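Local coordinates for protein vibralactone Cyclase (Boreostereum vibrans, PDB 6KD0) that catalyses the cyclization that forms the fused bicyclic beta-lactone of vibralactone, on an alpha/beta hydrolase fold, at residues 137-142 / 248-252; 98-102 / 148-153; 17-22 / 317-322. All blocks are in the same frame, centred on the assembly; numbering follows the deposited sequence.

Contact 1. Residues 137-142 / 248-252; sequences TPESSS and LANPA
Pro-138 and Leu-248 lie side by side and point the same way, with CG of the proline ring 4.0 Å from CD2 of Leu-248. Leu-248 carries its CG anti to the carbonyl carbon (chi1 -68°), and its CD2 branch does the touching, alongside CB and CG of the ring. At the backbone corner of the ring, CA of Pro-138 makes a CA-H...O contact with Leu-248 O at 3.5 Å. Thr-137 comes in methyl first: CG2 rests 3.6 Å from CA of Ala-249 and also touches its CB. Ser-141 and Ser-142 split their roles. CB of Ser-141 lies against the carbonyl oxygens of Ala-249 and Asn-250, both on one side of it, and its OG gives a hydrogen bond to a water. Ser-142 swings OG anti to its backbone N (chi1 169°), which brings the hydroxyl alongside CB of Pro-251, while its backbone N donates to Ala-249 O at 2.9 Å.

The water held by Ser-141 donates to Pro-138 O at 2.7 Å and to Leu-248 O at 2.9 Å, three bonds that join both segments. A second water donates to Ser-142 O and accepts from the backbone N of Ala-252. The loop between strand 128-132 and helix 144-158 is thereby fastened to the end of helix 239-249, where Asn-250 leaves helical geometry with a positive phi. Pro-138 also touches Leu-35 and Arg-39 of helix 35-54, and Glu-139 forms a salt bridge with Arg-39.

The carbonyls of Leu-248 and Ala-249, at the last turn of the helix, thus find donors in a water and in Ser-142 N. With one direct backbone bond and two bridging waters, the join depends mostly on main-chain shape and little on side-chain identity, apart from Ser-141 OG, which gives one of the first water's three bonds.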
ATOM      1  N   THR A 137     -14.565   5.284  -1.554  1.00 19.85           N
ATOM      2  CA  THR A 137     -15.637   5.520  -0.608  1.00 19.62           C
ATOM      3  C   THR A 137     -15.805   7.025  -0.399  1.00 16.32           C
ATOM      4  O   THR A 137     -14.908   7.804  -0.711  1.00 16.62           O
ATOM      5  CB  THR A 137     -15.322   4.840   0.731  1.00 19.33           C
ATOM      6  OG1 THR A 137     -14.141   5.437   1.287  1.00 20.37           O
ATOM      7  CG2 THR A 137     -15.107   3.332   0.539  1.00 16.95           C
ATOM      8  N   PRO A 138     -16.954   7.471   0.137  1.00 17.01           N
ATOM      9  CA  PRO A 138     -18.165   6.714   0.457  1.00 18.58           C
ATOM     10  C   PRO A 138     -19.082   6.488  -0.730  1.00 21.26           C
ATOM     11  O   PRO A 138     -20.063   5.771  -0.577  1.00 24.27           O
ATOM     12  CB  PRO A 138     -18.856   7.597   1.493  1.00 20.07           C
ATOM     13  CG  PRO A 138     -18.489   8.999   1.091  1.00 19.19           C
ATOM     14  CD  PRO A 138     -17.065   8.889   0.537  1.00 19.13           C
ATOM     15  N   GLU A 139     -18.783   7.114  -1.872  1.00 22.01           N
ATOM     16  CA  GLU A 139     -19.632   6.964  -3.057  1.00 24.52           C
ATOM     17  C   GLU A 139     -19.819   5.496  -3.439  1.00 24.62           C
ATOM     18  O   GLU A 139     -20.909   5.095  -3.868  1.00 27.36           O
ATOM     19  CB  GLU A 139     -19.051   7.758  -4.227  1.00 24.63           C
ATOM     20  CG  GLU A 139     -19.126   9.271  -4.050  1.00 26.24           C
ATOM     21  CD  GLU A 139     -17.928   9.857  -3.324  1.00 30.26           C
ATOM     22  OE1 GLU A 139     -17.051   9.090  -2.856  1.00 26.67           O
ATOM     23  OE2 GLU A 139     -17.861  11.106  -3.220  1.00 30.86           O
ATOM     24  N   SER A 140     -18.777   4.684  -3.304  1.00 20.71           N
ATOM     25  CA  SER A 140     -18.882   3.235  -3.460  1.00 24.67           C
ATOM     26  C   SER A 140     -18.515   2.580  -2.136  1.00 22.20           C
ATOM     27  O   SER A 140     -17.438   2.851  -1.609  1.00 27.54           O
ATOM     28  CB  SER A 140     -17.934   2.720  -4.553  1.00 21.38           C
ATOM     29  OG  SER A 140     -18.247   3.235  -5.842  1.00 25.32           O
ATOM     30  N   SER A 141     -19.368   1.696  -1.619  1.00 20.42           N
ATOM     31  CA  SER A 141     -19.075   1.016  -0.350  1.00 20.78           C
ATOM     32  C   SER A 141     -18.187  -0.203  -0.570  1.00 21.72           C
ATOM     33  O   SER A 141     -18.222  -0.824  -1.638  1.00 20.31           O
ATOM     34  CB  SER A 141     -20.372   0.566   0.330  1.00 23.01           C
ATOM     35  OG  SER A 141     -21.195   1.691   0.547  1.00 24.45           O
ATOM     36  N   SER A 142     -17.415  -0.560   0.464  1.00 17.19           N
ATOM     37  CA  SER A 142     -16.693  -1.830   0.466  1.00 19.82           C
ATOM     38  C   SER A 142     -17.684  -2.973   0.240  1.00 19.24           C
ATOM     39  O   SER A 142     -18.761  -2.971   0.833  1.00 22.56           O
ATOM     40  CB  SER A 142     -15.961  -2.022   1.801  1.00 20.86           C
ATOM     41  OG  SER A 142     -15.450  -3.352   1.935  1.00 17.34           O
ATOM     42  N   LEU A 248     -17.014   5.590   6.560  1.00 20.27           N
ATOM     43  CA  LEU A 248     -17.225   5.954   5.158  1.00 16.27           C
ATOM     44  C   LEU A 248     -17.238   4.712   4.275  1.00 18.57           C
ATOM     45  O   LEU A 248     -17.986   4.639   3.288  1.00 18.26           O
ATOM     46  CB  LEU A 248     -16.137   6.919   4.690  1.00 18.38           C
ATOM     47  CG  LEU A 248     -16.063   8.343   5.247  1.00 21.67           C
ATOM     48  CD1 LEU A 248     -14.850   9.036   4.647  1.00 20.20           C
ATOM     49  CD2 LEU A 248     -17.326   9.121   4.937  1.00 23.89           C
ATOM     50  N   ALA A 249     -16.420   3.716   4.619  1.00 16.07           N
ATOM     51  CA  ALA A 249     -16.337   2.529   3.774  1.00 19.35           C
ATOM     52  C   ALA A 249     -17.606   1.678   3.866  1.00 19.43           C
ATOM     53  O   ALA A 249     -17.908   0.910   2.940  1.00 18.04           O
ATOM     54  CB  ALA A 249     -15.111   1.703   4.146  1.00 18.47           C
ATOM     55  N   ASN A 250     -18.323   1.775   4.981  1.00 20.02           N
ATOM     56  CA  ASN A 250     -19.657   1.205   5.134  1.00 20.96           C
ATOM     57  C   ASN A 250     -19.767  -0.252   4.668  1.00 23.67           C
ATOM     58  O   ASN A 250     -20.621  -0.578   3.840  1.00 22.29           O
ATOM     59  CB  ASN A 250     -20.660   2.073   4.387  1.00 24.06           C
ATOM     60  CG  ASN A 250     -22.098   1.727   4.720  1.00 29.37           C
ATOM     61  OD1 ASN A 250     -22.418   1.464   5.865  1.00 29.47           O
ATOM     62  ND2 ASN A 250     -22.956   1.707   3.715  1.00 32.91           N
ATOM     63  N   PRO A 251     -18.899  -1.148   5.149  1.00 22.73           N
ATOM     64  CA  PRO A 251     -19.055  -2.555   4.774  1.00 22.45           C
ATOM     65  C   PRO A 251     -20.339  -3.092   5.389  1.00 21.50           C
ATOM     66  O   PRO A 251     -20.686  -2.753   6.517  1.00 22.31           O
ATOM     67  CB  PRO A 251     -17.814  -3.227   5.374  1.00 20.58           C
ATOM     68  CG  PRO A 251     -17.423  -2.356   6.516  1.00 23.49           C
ATOM     69  CD  PRO A 251     -17.714  -0.954   6.009  1.00 22.88           C
ATOM     70  N   ALA A 252     -21.041  -3.942   4.640  1.00 23.98           N
ATOM     71  CA  ALA A 252     -22.237  -4.576   5.187  1.00 25.65           C
ATOM     72  C   ALA A 252     -21.893  -5.441   6.399  1.00 26.52           C
ATOM     73  O   ALA A 252     -22.698  -5.557   7.332  1.00 25.41           O
ATOM     74  CB  ALA A 252     -22.929  -5.398   4.102  1.00 22.66           C
TER
HETATM   75  O   HOH W   1     -20.181   3.963   1.466  1.00 29.39           O
HETATM   76  O   HOH W   2     -20.797  -4.357   1.736  1.00 27.57           O

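Contact 2. Residues 98-102 / 148-153; sequences LYWVH and DVYAGL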
ATOM      1  N   LEU A  98       5.031  -5.508 -11.394  1.00 18.52           N
ATOM      2  CA  LEU A  98       4.711  -4.922 -10.097  1.00 19.34           C
ATOM      3  C   LEU A  98       3.327  -4.284 -10.163  1.00 19.34           C
ATOM      4  O   LEU A  98       3.091  -3.404 -10.995  1.00 18.86           O
ATOM      5  CB  LEU A  98       5.745  -3.865  -9.704  1.00 22.53           C
ATOM      6  CG  LEU A  98       5.408  -3.050  -8.450  1.00 20.17           C
ATOM      7  CD1 LEU A  98       5.515  -3.901  -7.184  1.00 18.33           C
ATOM      8  CD2 LEU A  98       6.301  -1.814  -8.355  1.00 21.69           C
ATOM      9  N   TYR A  99       2.422  -4.702  -9.284  1.00 17.68           N
ATOM     10  CA  TYR A  99       1.055  -4.176  -9.260  1.00 17.48           C
ATOM     11  C   TYR A  99       0.901  -3.364  -7.978  1.00 18.81           C
ATOM     12  O   TYR A  99       0.973  -3.927  -6.883  1.00 18.29           O
ATOM     13  CB  TYR A  99       0.046  -5.319  -9.328  1.00 15.69           C
ATOM     14  CG  TYR A  99      -1.394  -4.890  -9.403  1.00 19.14           C
ATOM     15  CD1 TYR A  99      -1.959  -4.566 -10.633  1.00 17.66           C
ATOM     16  CD2 TYR A  99      -2.199  -4.862  -8.268  1.00 15.84           C
ATOM     17  CE1 TYR A  99      -3.273  -4.186 -10.745  1.00 17.96           C
ATOM     18  CE2 TYR A  99      -3.535  -4.472  -8.366  1.00 19.15           C
ATOM     19  CZ  TYR A  99      -4.060  -4.148  -9.620  1.00 16.25           C
ATOM     20  OH  TYR A  99      -5.375  -3.782  -9.764  1.00 17.13           O
ATOM     21  N   TRP A 100       0.695  -2.056  -8.116  1.00 15.89           N
ATOM     22  CA  TRP A 100       0.778  -1.109  -7.009  1.00 21.94           C
ATOM     23  C   TRP A 100      -0.601  -0.550  -6.686  1.00 17.27           C
ATOM     24  O   TRP A 100      -1.328  -0.113  -7.594  1.00 19.14           O
ATOM     25  CB  TRP A 100       1.757   0.028  -7.349  1.00 20.31           C
ATOM     26  CG  TRP A 100       1.715   1.106  -6.334  1.00 18.81           C
ATOM     27  CD1 TRP A 100       0.861   2.184  -6.314  1.00 19.00           C
ATOM     28  CD2 TRP A 100       2.495   1.187  -5.134  1.00 22.28           C
ATOM     29  NE1 TRP A 100       1.090   2.939  -5.188  1.00 20.88           N
ATOM     30  CE2 TRP A 100       2.090   2.355  -4.453  1.00 20.25           C
ATOM     31  CE3 TRP A 100       3.517   0.403  -4.584  1.00 22.89           C
ATOM     32  CZ2 TRP A 100       2.666   2.753  -3.244  1.00 22.51           C
ATOM     33  CZ3 TRP A 100       4.082   0.800  -3.374  1.00 24.43           C
ATOM     34  CH2 TRP A 100       3.649   1.964  -2.722  1.00 21.69           C
ATOM     35  N   VAL A 101      -0.962  -0.554  -5.398  1.00 14.46           N
ATOM     36  CA  VAL A 101      -2.266  -0.077  -4.933  1.00 16.90           C
ATOM     37  C   VAL A 101      -2.063   1.140  -4.034  1.00 15.80           C
ATOM     38  O   VAL A 101      -1.552   1.028  -2.903  1.00 14.96           O
ATOM     39  CB  VAL A 101      -3.045  -1.166  -4.193  1.00 14.81           C
ATOM     40  CG1 VAL A 101      -4.521  -0.744  -4.052  1.00 14.30           C
ATOM     41  CG2 VAL A 101      -2.906  -2.481  -4.925  1.00 18.71           C
ATOM     42  N   HIS A 102      -2.566   2.289  -4.497  1.00 15.35           N
ATOM     43  CA  HIS A 102      -2.332   3.568  -3.835  1.00 17.19           C
ATOM     44  C   HIS A 102      -3.128   3.705  -2.532  1.00 17.19           C
ATOM     45  O   HIS A 102      -4.093   2.977  -2.264  1.00 18.34           O
ATOM     46  CB  HIS A 102      -2.680   4.723  -4.795  1.00 16.77           C
ATOM     47  CG  HIS A 102      -4.150   4.911  -4.998  1.00 16.70           C
ATOM     48  ND1 HIS A 102      -4.966   5.484  -4.047  1.00 20.23           N
ATOM     49  CD2 HIS A 102      -4.951   4.611  -6.049  1.00 16.20           C
ATOM     50  CE1 HIS A 102      -6.213   5.505  -4.491  1.00 17.88           C
ATOM     51  NE2 HIS A 102      -6.229   4.984  -5.706  1.00 18.26           N
ATOM     52  N   ASP A 148     -12.476  -3.885  -7.484  1.00 19.14           N
ATOM     53  CA  ASP A 148     -11.761  -3.194  -8.563  1.00 17.44           C
ATOM     54  C   ASP A 148     -10.278  -3.535  -8.549  1.00 18.44           C
ATOM     55  O   ASP A 148      -9.679  -3.778  -9.601  1.00 17.24           O
ATOM     56  CB  ASP A 148     -11.918  -1.677  -8.454  1.00 18.46           C
ATOM     57  CG  ASP A 148     -13.329  -1.186  -8.809  1.00 20.63           C
ATOM     58  OD1 ASP A 148     -14.193  -1.989  -9.234  1.00 21.26           O
ATOM     59  OD2 ASP A 148     -13.560   0.032  -8.654  1.00 19.63           O
ATOM     60  N   VAL A 149      -9.665  -3.528  -7.366  1.00 16.79           N
ATOM     61  CA  VAL A 149      -8.248  -3.878  -7.263  1.00 16.16           C
ATOM     62  C   VAL A 149      -8.019  -5.283  -7.799  1.00 15.65           C
ATOM     63  O   VAL A 149      -7.050  -5.550  -8.533  1.00 17.18           O
ATOM     64  CB  VAL A 149      -7.781  -3.734  -5.803  1.00 16.29           C
ATOM     65  CG1 VAL A 149      -6.389  -4.342  -5.606  1.00 18.56           C
ATOM     66  CG2 VAL A 149      -7.790  -2.238  -5.384  1.00 17.01           C
ATOM     67  N   TYR A 150      -8.937  -6.195  -7.488  1.00 16.74           N
ATOM     68  CA  TYR A 150      -8.780  -7.574  -7.938  1.00 15.24           C
ATOM     69  C   TYR A 150      -8.971  -7.691  -9.442  1.00 18.54           C
ATOM     70  O   TYR A 150      -8.236  -8.421 -10.114  1.00 18.33           O
ATOM     71  CB  TYR A 150      -9.773  -8.471  -7.209  1.00 18.32           C
ATOM     72  CG  TYR A 150      -9.447  -9.937  -7.339  1.00 18.41           C
ATOM     73  CD1 TYR A 150      -8.304 -10.463  -6.747  1.00 17.92           C
ATOM     74  CD2 TYR A 150     -10.289 -10.797  -8.018  1.00 20.01           C
ATOM     75  CE1 TYR A 150      -8.012 -11.806  -6.850  1.00 18.02           C
ATOM     76  CE2 TYR A 150      -9.997 -12.147  -8.124  1.00 21.03           C
ATOM     77  CZ  TYR A 150      -8.868 -12.637  -7.545  1.00 19.75           C
ATOM     78  OH  TYR A 150      -8.594 -13.983  -7.639  1.00 21.31           O
ATOM     79  N   ALA A 151      -9.986  -7.018  -9.987  1.00 15.49           N
ATOM     80  CA  ALA A 151     -10.174  -7.029 -11.436  1.00 17.42           C
ATOM     81  C   ALA A 151      -8.934  -6.496 -12.157  1.00 20.11           C
ATOM     82  O   ALA A 151      -8.520  -7.035 -13.193  1.00 20.22           O
ATOM     83  CB  ALA A 151     -11.407  -6.212 -11.800  1.00 19.83           C
ATOM     84  N   GLY A 152      -8.332  -5.441 -11.613  1.00 17.25           N
ATOM     85  CA  GLY A 152      -7.114  -4.908 -12.189  1.00 18.22           C
ATOM     86  C   GLY A 152      -5.971  -5.892 -12.117  1.00 18.09           C
ATOM     87  O   GLY A 152      -5.153  -5.973 -13.040  1.00 19.57           O
ATOM     88  N   LEU A 153      -5.896  -6.657 -11.015  1.00 19.21           N
ATOM     89  CA  LEU A 153      -4.838  -7.656 -10.857  1.00 18.69           C
ATOM     90  C   LEU A 153      -4.999  -8.760 -11.894  1.00 23.22           C
ATOM     91  O   LEU A 153      -4.017  -9.199 -12.509  1.00 17.75           O
ATOM     92  CB  LEU A 153      -4.874  -8.235  -9.440  1.00 18.67           C
ATOM     93  CG  LEU A 153      -3.756  -9.212  -9.048  1.00 20.20           C
ATOM     94  CD1 LEU A 153      -2.405  -8.499  -9.060  1.00 16.99           C
ATOM     95  CD2 LEU A 153      -4.010  -9.863  -7.681  1.00 20.43           C
TER
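Strand 98-101, with Tyr-99 and Val-101 facing the helix, runs nearly antiparallel to segment 148-153 (165°), their axes 10.0 Å apart at closest approach. Tyr-99 places its CG anti to the backbone N (chi1 -176°), and the ring reaches to the helix backbone. One face receives Leu-153, whose CA makes a CH-pi contact 4.0 Å from the ring centroid and whose CD1 lies 3.7 Å from Tyr-99 CD2. Val-149 CG1 meets the ring edge in its plane. The hydroxyl donates a weak hydrogen bond to Val-149 O at 2.7 Å, an oxygen that also accepts the helical bond from Leu-153 N. Gly-152, lacking a side chain, lets OH of Tyr-99 come within 3.2 Å of its CA. Val-101 CG1 and Val-149 CG2 meet tip to tip at 3.8 Å. A phenylalanine in place of Tyr-99 would probably leave Val-149 O without its second, weak donor. Strand 97-101 is flanked by strands 128-132 and 171-176, which Tyr-99 also touches, while helix 178-192 packs beside through Ser-183 on Val-101 and Leu-182 on Val-149, the helix-on-sheet layering of an alpha/beta hydrolase.

Contact 3. Residues 17-22 / 317-322; sequences EFAPVW and FRSMKL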
ATOM      1  N   GLU A  17      14.528  13.869  14.282  1.00 29.33           N
ATOM      2  CA  GLU A  17      14.499  14.535  12.989  1.00 30.22           C
ATOM      3  C   GLU A  17      13.089  14.943  12.603  1.00 28.89           C
ATOM      4  O   GLU A  17      12.918  15.850  11.776  1.00 29.34           O
ATOM      5  CB  GLU A  17      15.112  13.643  11.907  1.00 32.06           C
ATOM      6  CG  GLU A  17      16.623  13.507  12.031  1.00 37.81           C
ATOM      7  CD  GLU A  17      17.206  12.375  11.201  1.00 45.66           C
ATOM      8  OE1 GLU A  17      16.694  12.107  10.086  1.00 34.59           O
ATOM      9  OE2 GLU A  17      18.183  11.753  11.674  1.00 54.05           O
ATOM     10  N   PHE A  18      12.071  14.315  13.195  1.00 28.12           N
ATOM     11  CA  PHE A  18      10.701  14.627  12.817  1.00 25.81           C
ATOM     12  C   PHE A  18      10.090  15.784  13.602  1.00 26.61           C
ATOM     13  O   PHE A  18       9.302  16.551  13.041  1.00 27.00           O
ATOM     14  CB  PHE A  18       9.798  13.403  12.984  1.00 25.27           C
ATOM     15  CG  PHE A  18       8.383  13.664  12.567  1.00 24.52           C
ATOM     16  CD1 PHE A  18       8.076  13.901  11.236  1.00 27.27           C
ATOM     17  CD2 PHE A  18       7.368  13.702  13.502  1.00 26.31           C
ATOM     18  CE1 PHE A  18       6.777  14.154  10.844  1.00 24.26           C
ATOM     19  CE2 PHE A  18       6.072  13.957  13.114  1.00 26.94           C
ATOM     20  CZ  PHE A  18       5.781  14.183  11.777  1.00 23.76           C
ATOM     21  N   ALA A  19      10.399  15.911  14.894  1.00 27.11           N
ATOM     22  CA  ALA A  19       9.789  16.961  15.713  1.00 29.35           C
ATOM     23  C   ALA A  19       9.920  18.358  15.106  1.00 27.11           C
ATOM     24  O   ALA A  19       8.901  19.066  15.026  1.00 24.88           O
ATOM     25  CB  ALA A  19      10.380  16.914  17.132  1.00 24.55           C
ATOM     26  N   PRO A  20      11.098  18.814  14.647  1.00 25.16           N
ATOM     27  CA  PRO A  20      11.146  20.174  14.072  1.00 26.02           C
ATOM     28  C   PRO A  20      10.361  20.305  12.777  1.00 25.25           C
ATOM     29  O   PRO A  20       9.675  21.322  12.556  1.00 26.90           O
ATOM     30  CB  PRO A  20      12.648  20.435  13.857  1.00 30.66           C
ATOM     31  CG  PRO A  20      13.348  19.152  14.043  1.00 30.89           C
ATOM     32  CD  PRO A  20      12.421  18.165  14.679  1.00 28.64           C
ATOM     33  N   VAL A  21      10.425  19.279  11.923  1.00 24.40           N
ATOM     34  CA  VAL A  21       9.663  19.290  10.675  1.00 21.74           C
ATOM     35  C   VAL A  21       8.175  19.371  10.968  1.00 24.02           C
ATOM     36  O   VAL A  21       7.431  20.107  10.307  1.00 24.00           O
ATOM     37  CB  VAL A  21       9.990  18.045   9.831  1.00 24.34           C
ATOM     38  CG1 VAL A  21       9.051  17.955   8.644  1.00 28.83           C
ATOM     39  CG2 VAL A  21      11.437  18.092   9.374  1.00 28.52           C
ATOM     40  N   TRP A  22       7.716  18.595  11.950  1.00 23.87           N
ATOM     41  CA  TRP A  22       6.304  18.640  12.333  1.00 24.71           C
ATOM     42  C   TRP A  22       5.932  20.009  12.885  1.00 26.26           C
ATOM     43  O   TRP A  22       4.838  20.521  12.614  1.00 27.71           O
ATOM     44  CB  TRP A  22       6.011  17.543  13.362  1.00 28.15           C
ATOM     45  CG  TRP A  22       4.560  17.480  13.755  1.00 28.91           C
ATOM     46  CD1 TRP A  22       4.035  17.671  15.004  1.00 32.79           C
ATOM     47  CD2 TRP A  22       3.451  17.235  12.887  1.00 26.78           C
ATOM     48  NE1 TRP A  22       2.667  17.546  14.966  1.00 29.63           N
ATOM     49  CE2 TRP A  22       2.282  17.284  13.677  1.00 30.55           C
ATOM     50  CE3 TRP A  22       3.331  16.972  11.519  1.00 27.74           C
ATOM     51  CZ2 TRP A  22       1.021  17.070  13.151  1.00 27.55           C
ATOM     52  CZ3 TRP A  22       2.062  16.764  10.996  1.00 33.12           C
ATOM     53  CH2 TRP A  22       0.926  16.818  11.809  1.00 28.67           C
ATOM     54  N   PHE A 317       6.439  14.322   3.836  1.00 20.84           N
ATOM     55  CA  PHE A 317       7.699  14.968   4.189  1.00 20.18           C
ATOM     56  C   PHE A 317       8.862  14.285   3.483  1.00 21.07           C
ATOM     57  O   PHE A 317       9.888  13.997   4.089  1.00 23.23           O
ATOM     58  CB  PHE A 317       7.894  14.950   5.702  1.00 22.45           C
ATOM     59  CG  PHE A 317       6.751  15.558   6.462  1.00 20.24           C
ATOM     60  CD1 PHE A 317       6.631  16.929   6.565  1.00 24.57           C
ATOM     61  CD2 PHE A 317       5.780  14.760   7.051  1.00 23.63           C
ATOM     62  CE1 PHE A 317       5.573  17.508   7.254  1.00 25.56           C
ATOM     63  CE2 PHE A 317       4.713  15.328   7.749  1.00 20.84           C
ATOM     64  CZ  PHE A 317       4.608  16.706   7.846  1.00 24.79           C
ATOM     65  N   ARG A 318       8.720  14.020   2.180  1.00 19.64           N
ATOM     66  CA  ARG A 318       9.733  13.239   1.473  1.00 20.06           C
ATOM     67  C   ARG A 318      11.115  13.886   1.528  1.00 22.39           C
ATOM     68  O   ARG A 318      12.123  13.182   1.403  1.00 24.71           O
ATOM     69  CB  ARG A 318       9.316  13.018   0.013  1.00 20.34           C
ATOM     70  CG  ARG A 318      10.239  12.050  -0.763  1.00 20.52           C
ATOM     71  CD  ARG A 318      10.214  10.649  -0.131  1.00 23.43           C
ATOM     72  NE  ARG A 318       8.903  10.051  -0.396  1.00 21.27           N
ATOM     73  CZ  ARG A 318       8.607   9.363  -1.496  1.00 22.09           C
ATOM     74  NH1 ARG A 318       9.547   9.136  -2.415  1.00 19.63           N
ATOM     75  NH2 ARG A 318       7.373   8.895  -1.686  1.00 20.24           N
ATOM     76  N   SER A 319      11.197  15.198   1.750  1.00 23.50           N
ATOM     77  CA  SER A 319      12.508  15.840   1.764  1.00 22.55           C
ATOM     78  C   SER A 319      13.303  15.483   3.016  1.00 22.93           C
ATOM     79  O   SER A 319      14.520  15.696   3.042  1.00 26.93           O
ATOM     80  CB  SER A 319      12.359  17.355   1.626  1.00 29.71           C
ATOM     81  OG  SER A 319      11.678  17.897   2.744  1.00 34.22           O
ATOM     82  N   MET A 320      12.657  14.930   4.042  1.00 21.24           N
ATOM     83  CA  MET A 320      13.387  14.393   5.182  1.00 22.81           C
ATOM     84  C   MET A 320      14.324  13.295   4.710  1.00 24.37           C
ATOM     85  O   MET A 320      13.965  12.485   3.851  1.00 22.54           O
ATOM     86  CB  MET A 320      12.431  13.817   6.230  1.00 21.56           C
ATOM     87  CG  MET A 320      11.703  14.815   7.102  1.00 26.82           C
ATOM     88  SD  MET A 320      10.577  13.953   8.218  1.00 28.37           S
ATOM     89  CE  MET A 320      11.706  13.267   9.426  1.00 26.13           C
ATOM     90  N   LYS A 321      15.540  13.275   5.264  1.00 25.66           N
ATOM     91  CA  LYS A 321      16.450  12.167   4.982  1.00 27.79           C
ATOM     92  C   LYS A 321      15.837  10.837   5.412  1.00 24.92           C
ATOM     93  O   LYS A 321      15.983   9.821   4.720  1.00 24.63           O
ATOM     94  CB  LYS A 321      17.794  12.397   5.675  1.00 30.57           C
ATOM     95  CG  LYS A 321      18.550  13.610   5.149  1.00 38.55           C
ATOM     96  CD  LYS A 321      19.481  14.212   6.203  1.00 55.05           C
ATOM     97  CE  LYS A 321      18.841  14.337   7.598  1.00 59.21           C
ATOM     98  NZ  LYS A 321      17.624  15.190   7.640  1.00 63.67           N
ATOM     99  N   LEU A 322      15.113  10.838   6.534  1.00 22.64           N
ATOM    100  CA  LEU A 322      14.449   9.623   7.006  1.00 23.27           C
ATOM    101  C   LEU A 322      13.382   9.137   6.026  1.00 23.80           C
ATOM    102  O   LEU A 322      13.228   7.926   5.817  1.00 22.14           O
ATOM    103  CB  LEU A 322      13.831   9.877   8.378  1.00 25.33           C
ATOM    104  CG  LEU A 322      13.449   8.661   9.214  1.00 29.04           C
ATOM    105  CD1 LEU A 322      14.650   7.739   9.443  1.00 28.48           C
ATOM    106  CD2 LEU A 322      12.864   9.120  10.525  1.00 28.82           C
TER
HETATM  107  O   HOH W   3      15.199  12.953   8.381  1.00 29.80           O
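Phe-18 and Phe-317 form the aromatic centre, a T-shaped pair in which the edge of Phe-18 points at the face of Phe-317, centroids 5.7 Å apart and planes at 80°. With CG anti to the backbone N (chi1 -178°) and the ring turned by chi2, Phe-18 leads with CE1 toward CD2 and CE2 of Phe-317. Trp-22, one helical turn on, lays its CB over a face of the Phe-18 ring, and the edge of its indole meets Phe-317 CZ, 3.9 Å from CE3. Phe-25 adds a further edge-to-face partner for Phe-317.

Sulfur and aliphatic contacts lie alongside. Met-320 SD sits at the edge of the Phe-18 ring, in its plane, 3.9 Å from CD1, a Met-aromatic contact. The bend at its last torsion (chi3 75°) carries CE round to Phe-18 CA and to Glu-17 O, 3.7 Å from the latter. Val-21 slides past Phe-317 in the opposite direction and presses CG1 to within 3.4 Å of CD1, a tight fit, while its other branch, CG2, touches Met-320 CG.

These side chains join the short N-terminal helix 18-24 to a type I beta turn, Phe-317 to Met-320, that links helix 313-316 to the C-terminal helix 321-338. The turn is closed by the bond from Met-320 N to Phe-317 O, and Met-320 holds the N-cap position. Phe-18 also packs on Val-309 and Pro-310 of strand 309-310.

The polar part lies at the start of that last helix. Glu-17 OE1 and Lys-321 NZ are 4.0 Å apart, opposite charges beyond salt-bridge distance, their side chains crossing at about a right angle. Beside them a water accepts from Leu-322 N at 2.8 Å and weakly from Lys-321 NZ; its approach to Glu-17 OE1 is too short to be trusted.

How the contacts relate
Contact 2 is the buried one, a strand of the central sheet against a covering helix, with all its touching residues buried; the centres of contacts 1 and 3 lie about 19 and 21 Å from the chain centre, and both are only partly buried. Loop 137-142 of contact 1 leads into helix 144-158 of contact 2, and their segments alternate in sequence. Contact 3 closes a long loop enclosing both, bringing N-terminal and C-terminal helices together on the other side of the chain's centre from contact 2. Chemistry follows place: one backbone bond and bridging waters in contact 1, aromatic and aliphatic packing with one weak bond in contact 2, aromatic and sulfur packing with a charged, watered side in contact 3.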